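Local atomic coordinates of NTP_transf_2 domain-containing protein (Capnocytophaga granulosa, PDB entry 6WT9), a protein that synthesises the second messenger 3',3'-cyclic di-GMP from two molecules of GTP, as the nucleotide-signalling enzyme of a CBASS antiphage defence system. Residues A[34-37]-A[42-45]; A[287-292]-A[345-350]; A[11-16]-A[45-50]. One frame throughout, in Å; residues are numbered along the deposited sequence.

Interaction 1: residues A[34-37]-A[42-45]; sequences PDVK and LKYI
Val36 lays its isopropyl group against the backbone and first side-chain carbons of Leu42 and Lys43, and nearly all the close approaches of this contact run through it. Its CG1 comes to 3.7 Å from Leu42 O and also meets the CB of the same leucine, while its CB lies 3.8 Å from Lys43 CG. The first torsion of the valine (-54°) sets CG1 opposite its own carbonyl carbon and sends CG2 into the gap between N and C, from where CG2 reaches the CG of Lys43. The two side chains cross obliquely, the lysine using its aliphatic stem alone. That stem, fully extended beyond CG, runs along the carbonyl of Val36: Val36 O lies 3.2 Å from Lys43 CG and 3.4 Å from Lys43 CE, so two alternate carbons of the chain straddle the oxygen while the ammonium group is carried beyond. Phe30 of helix 23-32 touches both Val36 and Lys43.

Away from this tight centre the contact thins out. The CB of Lys37 points away from the helix, and its CA comes no nearer than 4.3 Å to Lys43 CE; the ammonium nitrogens of the two lysines, Lys37 NZ and Lys43 NZ, stay 6.9 Å apart, a separation that probably keeps their mutual repulsion modest. At the other margin Leu42 CD1 brushes the backbone Asp35 O at 4.0 Å. The carboxylate of Asp35 serves other partners, forming a hydrogen bond with Tyr289 and a salt bridge with Lys288.

With the linker between helix 23-32 and helix 40-49 turning back upon the start of the latter, the arrangement is that of a helix-loop-helix connection, in which a valine of the linker is folded onto the first turn of the helix it introduces.

Interaction 2: residues A[287-292]-A[345-350]; sequences NKYQLV and SNLQSY
Leu347 carries the contact for 345-350, pushing its forked end between Tyr289 and Val292; Asn346, just before it, is hydrogen-bonded to Tyr6. The leucine's CG stands opposite its backbone N (chi1 170°), which carries both methyl groups out to the other segment. CD2 goes deepest: it is 3.4 Å from the backbone Tyr289 O and 3.8 Å from Val292 CB, with Val292 CG2 equally close, so that leucine and valine meet tip to tip. The second methyl, CD1, approaches Tyr289 CB at 4.2 Å and comes to the ring obliquely.

Next along the chain, Gln348 turns its amide back to its own segment, where NE2 donates to Ser345 O in the carbonyl plane, on a lone pair. The bond is long (3.3 Å from Gln348 NE2 to Ser345 O) and bent, 142° at the hydrogen, with the oxygen 21° out of the glutamine's amide plane. Tyr350 then starts toward the opposite segment, but its ring swings off, and the hydroxyl bonds to Asn39.

On the far side, the turn that presents Tyr289 and Val292 is braced by reciprocal bonds: Asn287 N gives to Gln290 OE1, and Gln290 N to Asn287 OD1, the latter an Asx motif. Tyr289 O has its polar partner in Val292 N, so the leucine methyl lies beside an oxygen already bonded, and the contact is apolar and depends on shape.

Interaction 3: residues A[11-16]-A[45-50]; sequences ENLQNR and ITLAMN
Leu13 and Leu47 bury the most surface here, and they do so side by side, each running along the other's stem and pointing the opposite way. Leu13 CG is 3.8 Å from both CG and CD2 of Leu47, and the CD2 methyl of Leu13 goes further, to 3.6 Å from Leu47 CB. Both leucines have the same shape: CG lies opposite the backbone N (chi1 -173° in Leu13 and -171° in Leu47), an orientation that directs each branch outward from its helix and across the interface. The same Leu13 methyl arrives at the backbone of the partner helix, 3.4 Å from Ala48 N.

Ala48, third in buried surface, receives that methyl on its small side chain, with Leu13 CD2 3.9 Å from Ala48 CB. Leu13 thus packs against Leu47 and Ala48 together. The segments belong to helix 6-17 and helix 40-49, two helices of the mainly helical part of this CD-NTase. Their short axes run nearly parallel, at 18°, with a closest approach of 10.1 Å, and at this spacing the two leucines overlap. On the side of the pair where Asn255 of helix 245-259 lies against Leu13, the same asparagine binds Ala48 O, so a third helix holds both partners.

Leu47 has a second neighbour in Gln14. Its CD2 meets Gln14 CG at 3.7 Å, and the two side chains cross at about a right angle, the glutamine offering only a methylene while its extended chain carries the amide onward. Phe29 of helix 23-32 packs on Leu47 as well, and Thr26 of that helix touches Gln14. Further along helix 6-17, Arg16 directs its guanidinium group to Asp259 in a salt bridge and to Asn255 in a hydrogen bond.

Helix 40-49 joins interaction 1 to interaction 3: the two share Ile45, their centres are 10 Å apart, and Leu13 CD2 lies 3.7 Å from Tyr44 O. Interaction 2 reaches both through residues 288-292. Towards interaction 1 the distances are 2.6 Å from Asp35 OD2 to Tyr289 OH and 3.3 Å from Asp35 OD1 to Lys288 NZ. Towards interaction 3, Tyr289 OH lies 3.2 Å from Thr46 OG1, a probable hydrogen bond, and Val292 CG2 lies 3.7 Å from the CE of Met49, a selenomethionine. All three contacts lie on the same side of the chain's centre, within its helical part.

Interaction 1: residues A[34-37]-A[42-45]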
loop_
_atom_site.group_PDB
_atom_site.type_symbol
_atom_site.label_atom_id
_atom_site.label_comp_id
_atom_site.label_asym_id
_atom_site.label_seq_id
_atom_site.Cartn_x
_atom_site.Cartn_y
_atom_site.Cartn_z
ATOM N N PRO A 34 -14.277 -22.495 3.332
ATOM C CA PRO A 34 -15.574 -23.130 3.057
ATOM C C PRO A 34 -16.719 -22.575 3.890
ATOM O O PRO A 34 -17.881 -22.872 3.584
ATOM C CB PRO A 34 -15.321 -24.605 3.384
ATOM C CG PRO A 34 -14.239 -24.572 4.409
ATOM C CD PRO A 34 -13.353 -23.409 4.032
ATOM N N ASP A 35 -16.434 -21.775 4.922
ATOM C CA ASP A 35 -17.499 -21.276 5.786
ATOM C C ASP A 35 -18.283 -20.136 5.143
ATOM O O ASP A 35 -19.420 -19.866 5.548
ATOM C CB ASP A 35 -16.921 -20.808 7.123
ATOM C CG ASP A 35 -15.884 -19.708 6.955
ATOM O OD1 ASP A 35 -14.941 -19.892 6.154
ATOM O OD2 ASP A 35 -16.013 -18.656 7.614
ATOM N N VAL A 36 -17.701 -19.457 4.155
ATOM C CA VAL A 36 -18.293 -18.232 3.628
ATOM C C VAL A 36 -19.420 -18.576 2.666
ATOM O O VAL A 36 -20.159 -17.692 2.220
ATOM C CB VAL A 36 -17.230 -17.361 2.941
ATOM C CG1 VAL A 36 -16.075 -17.123 3.890
ATOM C CG2 VAL A 36 -16.732 -18.030 1.664
ATOM N N LYS A 37 -19.563 -19.863 2.354
ATOM C CA LYS A 37 -20.556 -20.306 1.382
ATOM C C LYS A 37 -21.968 -19.915 1.804
ATOM O O LYS A 37 -22.349 -20.048 2.972
ATOM C CB LYS A 37 -20.462 -21.819 1.194
ATOM C CG LYS A 37 -19.142 -22.261 0.602
ATOM C CD LYS A 37 -19.141 -23.737 0.278
ATOM C CE LYS A 37 -18.275 -24.008 -0.933
ATOM N NZ LYS A 37 -18.665 -23.123 -2.062
ATOM N N LEU A 42 -19.883 -12.746 4.960
ATOM C CA LEU A 42 -18.626 -13.435 5.236
ATOM C C LEU A 42 -17.743 -13.505 3.998
ATOM O O LEU A 42 -16.514 -13.459 4.116
ATOM C CB LEU A 42 -18.895 -14.843 5.771
ATOM C CG LEU A 42 -19.734 -14.971 7.042
ATOM C CD1 LEU A 42 -19.809 -16.424 7.480
ATOM C CD2 LEU A 42 -19.181 -14.094 8.159
ATOM N N LYS A 43 -18.347 -13.625 2.812
ATOM C CA LYS A 43 -17.570 -13.632 1.575
ATOM C C LYS A 43 -16.850 -12.306 1.380
ATOM O O LYS A 43 -15.659 -12.272 1.051
ATOM C CB LYS A 43 -18.479 -13.910 0.378
ATOM C CG LYS A 43 -19.154 -15.266 0.363
ATOM C CD LYS A 43 -20.020 -15.391 -0.883
ATOM C CE LYS A 43 -20.727 -16.729 -0.957
ATOM N NZ LYS A 43 -21.538 -16.836 -2.204
ATOM N N TYR A 44 -17.570 -11.198 1.569
ATOM C CA TYR A 44 -16.984 -9.881 1.353
ATOM C C TYR A 44 -15.858 -9.610 2.341
ATOM O O TYR A 44 -14.796 -9.110 1.955
ATOM C CB TYR A 44 -18.071 -8.810 1.456
ATOM C CG TYR A 44 -17.570 -7.394 1.297
ATOM C CD1 TYR A 44 -17.165 -6.915 0.059
ATOM C CD2 TYR A 44 -17.511 -6.532 2.384
ATOM C CE1 TYR A 44 -16.709 -5.621 -0.092
ATOM C CE2 TYR A 44 -17.059 -5.236 2.243
ATOM C CZ TYR A 44 -16.660 -4.784 1.004
ATOM O OH TYR A 44 -16.207 -3.493 0.860
ATOM N N ILE A 45 -16.066 -9.946 3.615
ATOM C CA ILE A 45 -15.039 -9.710 4.623
ATOM C C ILE A 45 -13.818 -10.584 4.364
ATOM O O ILE A 45 -12.676 -10.116 4.445
ATOM C CB ILE A 45 -15.614 -9.943 6.032
ATOM C CG1 ILE A 45 -16.753 -8.961 6.314
ATOM C CG2 ILE A 45 -14.526 -9.799 7.086
ATOM C CD1 ILE A 45 -17.554 -9.306 7.551
#

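Interaction 2: residues A[287-292]-A[345-350]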
loop_
_atom_site.group_PDB
_atom_site.type_symbol
_atom_site.label_atom_id
_atom_site.label_comp_id
_atom_site.label_asym_id
_atom_site.label_seq_id
_atom_site.Cartn_x
_atom_site.Cartn_y
_atom_site.Cartn_z
ATOM N N ASN A 287 -9.277 -14.782 14.795
ATOM C CA ASN A 287 -9.551 -15.241 13.444
ATOM C C ASN A 287 -9.902 -14.047 12.557
ATOM O O ASN A 287 -9.946 -12.897 13.003
ATOM C CB ASN A 287 -10.650 -16.310 13.443
ATOM C CG ASN A 287 -12.002 -15.794 13.933
ATOM O OD1 ASN A 287 -12.478 -14.738 13.516
ATOM N ND2 ASN A 287 -12.634 -16.560 14.814
ATOM N N LYS A 288 -10.161 -14.328 11.277
ATOM C CA LYS A 288 -10.380 -13.259 10.307
ATOM C C LYS A 288 -11.567 -12.384 10.693
ATOM O O LYS A 288 -11.501 -11.155 10.586
ATOM C CB LYS A 288 -10.578 -13.855 8.913
ATOM C CG LYS A 288 -11.563 -15.011 8.876
ATOM C CD LYS A 288 -11.674 -15.619 7.491
ATOM C CE LYS A 288 -12.611 -16.820 7.501
ATOM N NZ LYS A 288 -12.805 -17.396 6.142
ATOM N N TYR A 289 -12.659 -12.995 11.157
ATOM C CA TYR A 289 -13.856 -12.221 11.470
ATOM C C TYR A 289 -13.669 -11.385 12.730
ATOM O O TYR A 289 -14.169 -10.258 12.814
ATOM C CB TYR A 289 -15.056 -13.155 11.612
ATOM C CG TYR A 289 -15.319 -13.962 10.365
ATOM C CD1 TYR A 289 -15.161 -13.395 9.107
ATOM C CD2 TYR A 289 -15.702 -15.292 10.443
ATOM C CE1 TYR A 289 -15.393 -14.128 7.962
ATOM C CE2 TYR A 289 -15.936 -16.033 9.303
ATOM C CZ TYR A 289 -15.781 -15.446 8.066
ATOM O OH TYR A 289 -16.011 -16.181 6.928
ATOM N N GLN A 290 -12.947 -11.916 13.718
ATOM C CA GLN A 290 -12.710 -11.188 14.958
ATOM C C GLN A 290 -11.795 -9.987 14.774
ATOM O O GLN A 290 -11.696 -9.160 15.688
ATOM C CB GLN A 290 -12.129 -12.135 16.008
ATOM C CG GLN A 290 -13.080 -13.254 16.408
ATOM C CD GLN A 290 -12.374 -14.403 17.093
ATOM O OE1 GLN A 290 -11.169 -14.593 16.928
ATOM N NE2 GLN A 290 -13.123 -15.180 17.867
ATOM N N LEU A 291 -11.124 -9.864 13.628
ATOM C CA LEU A 291 -10.330 -8.672 13.368
ATOM C C LEU A 291 -11.198 -7.434 13.172
ATOM O O LEU A 291 -10.709 -6.315 13.362
ATOM C CB LEU A 291 -9.440 -8.887 12.142
ATOM C CG LEU A 291 -8.426 -10.030 12.236
ATOM C CD1 LEU A 291 -7.669 -10.188 10.928
ATOM C CD2 LEU A 291 -7.463 -9.798 13.392
ATOM N N VAL A 292 -12.467 -7.607 12.811
ATOM C CA VAL A 292 -13.366 -6.478 12.575
ATOM C C VAL A 292 -13.696 -5.772 13.889
ATOM O O VAL A 292 -13.573 -4.540 13.953
ATOM C CB VAL A 292 -14.638 -6.920 11.832
ATOM C CG1 VAL A 292 -15.613 -5.759 11.706
ATOM C CG2 VAL A 292 -14.283 -7.469 10.459
ATOM N N SER A 345 -21.625 -4.539 12.853
ATOM C CA SER A 345 -23.002 -4.785 13.265
ATOM C C SER A 345 -23.638 -5.898 12.439
ATOM O O SER A 345 -24.394 -6.721 12.970
ATOM C CB SER A 345 -23.816 -3.495 13.157
ATOM O OG SER A 345 -23.944 -3.079 11.812
ATOM N N ASN A 346 -23.338 -5.947 11.141
ATOM C CA ASN A 346 -23.856 -7.006 10.283
ATOM C C ASN A 346 -23.149 -8.338 10.494
ATOM O O ASN A 346 -23.628 -9.360 9.992
ATOM C CB ASN A 346 -23.740 -6.601 8.808
ATOM C CG ASN A 346 -24.470 -5.308 8.496
ATOM O OD1 ASN A 346 -25.387 -4.911 9.215
ATOM N ND2 ASN A 346 -24.068 -4.645 7.418
ATOM N N LEU A 347 -22.037 -8.353 11.226
ATOM C CA LEU A 347 -21.217 -9.545 11.401
ATOM C C LEU A 347 -21.385 -10.209 12.760
ATOM O O LEU A 347 -21.197 -11.427 12.867
ATOM C CB LEU A 347 -19.739 -9.188 11.197
ATOM C CG LEU A 347 -18.659 -10.209 11.563
ATOM C CD1 LEU A 347 -18.702 -11.402 10.621
ATOM C CD2 LEU A 347 -17.287 -9.563 11.557
ATOM N N GLN A 348 -21.751 -9.447 13.794
ATOM C CA GLN A 348 -21.702 -9.951 15.165
ATOM C C GLN A 348 -22.579 -11.179 15.386
ATOM O O GLN A 348 -22.312 -11.954 16.311
ATOM C CB GLN A 348 -22.098 -8.841 16.143
ATOM C CG GLN A 348 -23.435 -8.181 15.839
ATOM C CD GLN A 348 -23.681 -6.947 16.689
ATOM O OE1 GLN A 348 -23.136 -6.815 17.787
ATOM N NE2 GLN A 348 -24.498 -6.030 16.182
ATOM N N SER A 349 -23.610 -11.386 14.562
ATOM C CA SER A 349 -24.467 -12.555 14.735
ATOM C C SER A 349 -23.756 -13.857 14.387
ATOM O O SER A 349 -24.214 -14.928 14.800
ATOM C CB SER A 349 -25.732 -12.414 13.888
ATOM O OG SER A 349 -25.416 -12.356 12.507
ATOM N N TYR A 350 -22.656 -13.792 13.637
ATOM C CA TYR A 350 -21.872 -14.968 13.286
ATOM C C TYR A 350 -20.690 -15.188 14.218
ATOM O O TYR A 350 -19.975 -16.181 14.063
ATOM C CB TYR A 350 -21.366 -14.861 11.844
ATOM C CG TYR A 350 -22.427 -14.494 10.831
ATOM C CD1 TYR A 350 -23.205 -15.471 10.226
ATOM C CD2 TYR A 350 -22.644 -13.170 10.473
ATOM C CE1 TYR A 350 -24.173 -15.138 9.298
ATOM C CE2 TYR A 350 -23.608 -12.828 9.548
ATOM C CZ TYR A 350 -24.369 -13.815 8.962
ATOM O OH TYR A 350 -25.330 -13.476 8.038
#

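Interaction 3: residues A[11-16]-A[45-50]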
loop_
_atom_site.group_PDB
_atom_site.type_symbol
_atom_site.label_atom_id
_atom_site.label_comp_id
_atom_site.label_asym_id
_atom_site.label_seq_id
_atom_site.Cartn_x
_atom_site.Cartn_y
_atom_site.Cartn_z
ATOM N N GLU A 11 -19.008 -9.383 -5.591
ATOM C CA GLU A 11 -18.709 -9.513 -7.015
ATOM C C GLU A 11 -17.748 -8.425 -7.472
ATOM O O GLU A 11 -16.749 -8.703 -8.147
ATOM C CB GLU A 11 -19.997 -9.459 -7.837
ATOM C CG GLU A 11 -20.775 -10.759 -7.879
ATOM C CD GLU A 11 -21.960 -10.692 -8.822
ATOM O OE1 GLU A 11 -22.536 -9.594 -8.978
ATOM O OE2 GLU A 11 -22.309 -11.733 -9.416
ATOM N N ASN A 12 -18.041 -7.172 -7.114
ATOM C CA ASN A 12 -17.156 -6.069 -7.473
ATOM C C ASN A 12 -15.763 -6.271 -6.894
ATOM O O ASN A 12 -14.760 -5.937 -7.534
ATOM C CB ASN A 12 -17.754 -4.744 -6.995
ATOM C CG ASN A 12 -16.903 -3.551 -7.380
ATOM O OD1 ASN A 12 -17.012 -3.032 -8.489
ATOM N ND2 ASN A 12 -16.047 -3.110 -6.464
ATOM N N LEU A 13 -15.682 -6.819 -5.679
ATOM C CA LEU A 13 -14.382 -7.094 -5.081
ATOM C C LEU A 13 -13.630 -8.177 -5.846
ATOM O O LEU A 13 -12.399 -8.118 -5.950
ATOM C CB LEU A 13 -14.554 -7.496 -3.618
ATOM C CG LEU A 13 -13.274 -7.656 -2.798
ATOM C CD1 LEU A 13 -12.431 -6.396 -2.888
ATOM C CD2 LEU A 13 -13.614 -7.971 -1.355
ATOM N N GLN A 14 -14.346 -9.172 -6.382
ATOM C CA GLN A 14 -13.699 -10.187 -7.208
ATOM C C GLN A 14 -13.062 -9.563 -8.444
ATOM O O GLN A 14 -11.952 -9.938 -8.836
ATOM C CB GLN A 14 -14.706 -11.264 -7.612
ATOM C CG GLN A 14 -15.042 -12.268 -6.514
ATOM C CD GLN A 14 -16.074 -13.290 -6.958
ATOM O OE1 GLN A 14 -17.108 -12.938 -7.522
ATOM N NE2 GLN A 14 -15.791 -14.564 -6.713
ATOM N N ASN A 15 -13.753 -8.608 -9.070
ATOM C CA ASN A 15 -13.204 -7.934 -10.239
ATOM C C ASN A 15 -12.051 -7.007 -9.881
ATOM O O ASN A 15 -11.199 -6.738 -10.735
ATOM C CB ASN A 15 -14.304 -7.149 -10.956
ATOM C CG ASN A 15 -15.394 -8.048 -11.509
ATOM O OD1 ASN A 15 -15.137 -9.185 -11.906
ATOM N ND2 ASN A 15 -16.619 -7.541 -11.541
ATOM N N ARG A 16 -12.000 -6.516 -8.643
ATOM C CA ARG A 16 -10.896 -5.659 -8.230
ATOM C C ARG A 16 -9.633 -6.470 -7.962
ATOM O O ARG A 16 -8.556 -6.138 -8.468
ATOM C CB ARG A 16 -11.298 -4.858 -6.991
ATOM C CG ARG A 16 -10.186 -4.007 -6.397
ATOM C CD ARG A 16 -10.636 -3.389 -5.082
ATOM N NE ARG A 16 -11.818 -2.552 -5.265
ATOM C CZ ARG A 16 -12.775 -2.394 -4.355
ATOM N NH1 ARG A 16 -12.698 -3.026 -3.188
ATOM N NH2 ARG A 16 -13.814 -1.612 -4.618
ATOM N N ILE A 45 -16.066 -9.946 3.615
ATOM C CA ILE A 45 -15.039 -9.710 4.623
ATOM C C ILE A 45 -13.818 -10.584 4.364
ATOM O O ILE A 45 -12.676 -10.116 4.445
ATOM C CB ILE A 45 -15.614 -9.943 6.032
ATOM C CG1 ILE A 45 -16.753 -8.961 6.314
ATOM C CG2 ILE A 45 -14.526 -9.799 7.086
ATOM C CD1 ILE A 45 -17.554 -9.306 7.551
ATOM N N THR A 46 -14.035 -11.862 4.044
ATOM C CA THR A 46 -12.912 -12.771 3.834
ATOM C C THR A 46 -12.089 -12.370 2.617
ATOM O O THR A 46 -10.854 -12.422 2.652
ATOM C CB THR A 46 -13.410 -14.209 3.685
ATOM O OG1 THR A 46 -14.151 -14.587 4.852
ATOM C CG2 THR A 46 -12.237 -15.158 3.517
ATOM N N LEU A 47 -12.752 -11.965 1.531
ATOM C CA LEU A 47 -12.016 -11.560 0.339
ATOM C C LEU A 47 -11.338 -10.209 0.527
ATOM O O LEU A 47 -10.240 -9.994 0.002
ATOM C CB LEU A 47 -12.947 -11.525 -0.873
ATOM C CG LEU A 47 -12.246 -11.320 -2.216
ATOM C CD1 LEU A 47 -11.114 -12.323 -2.377
ATOM C CD2 LEU A 47 -13.234 -11.437 -3.366
ATOM N N ALA A 48 -11.962 -9.296 1.275
ATOM C CA ALA A 48 -11.353 -7.993 1.520
ATOM C C ALA A 48 -10.099 -8.093 2.377
ATOM O O ALA A 48 -9.295 -7.156 2.387
ATOM C CB ALA A 48 -12.360 -7.050 2.180
HETATM N N MSE A 49 -9.919 -9.197 3.095
HETATM C CA MSE A 49 -8.727 -9.408 3.904
HETATM C C MSE A 49 -7.723 -10.272 3.160
HETATM O O MSE A 49 -6.539 -10.299 3.497
HETATM C CB MSE A 49 -9.091 -10.062 5.235
HETATM C CG MSE A 49 -9.943 -9.196 6.139
HETATM SE SE MSE A 49 -10.417 -10.114 7.795
HETATM C CE MSE A 49 -11.202 -8.595 8.737
ATOM N N ASN A 50 -8.211 -10.979 2.145
ATOM C CA ASN A 50 -7.376 -11.916 1.410
ATOM C C ASN A 50 -6.310 -11.173 0.613
ATOM O O ASN A 50 -6.554 -10.093 0.068
ATOM C CB ASN A 50 -8.238 -12.767 0.478
ATOM C CG ASN A 50 -7.632 -14.132 0.204
ATOM O OD1 ASN A 50 -7.052 -14.367 -0.856
ATOM N ND2 ASN A 50 -7.769 -15.042 1.160
#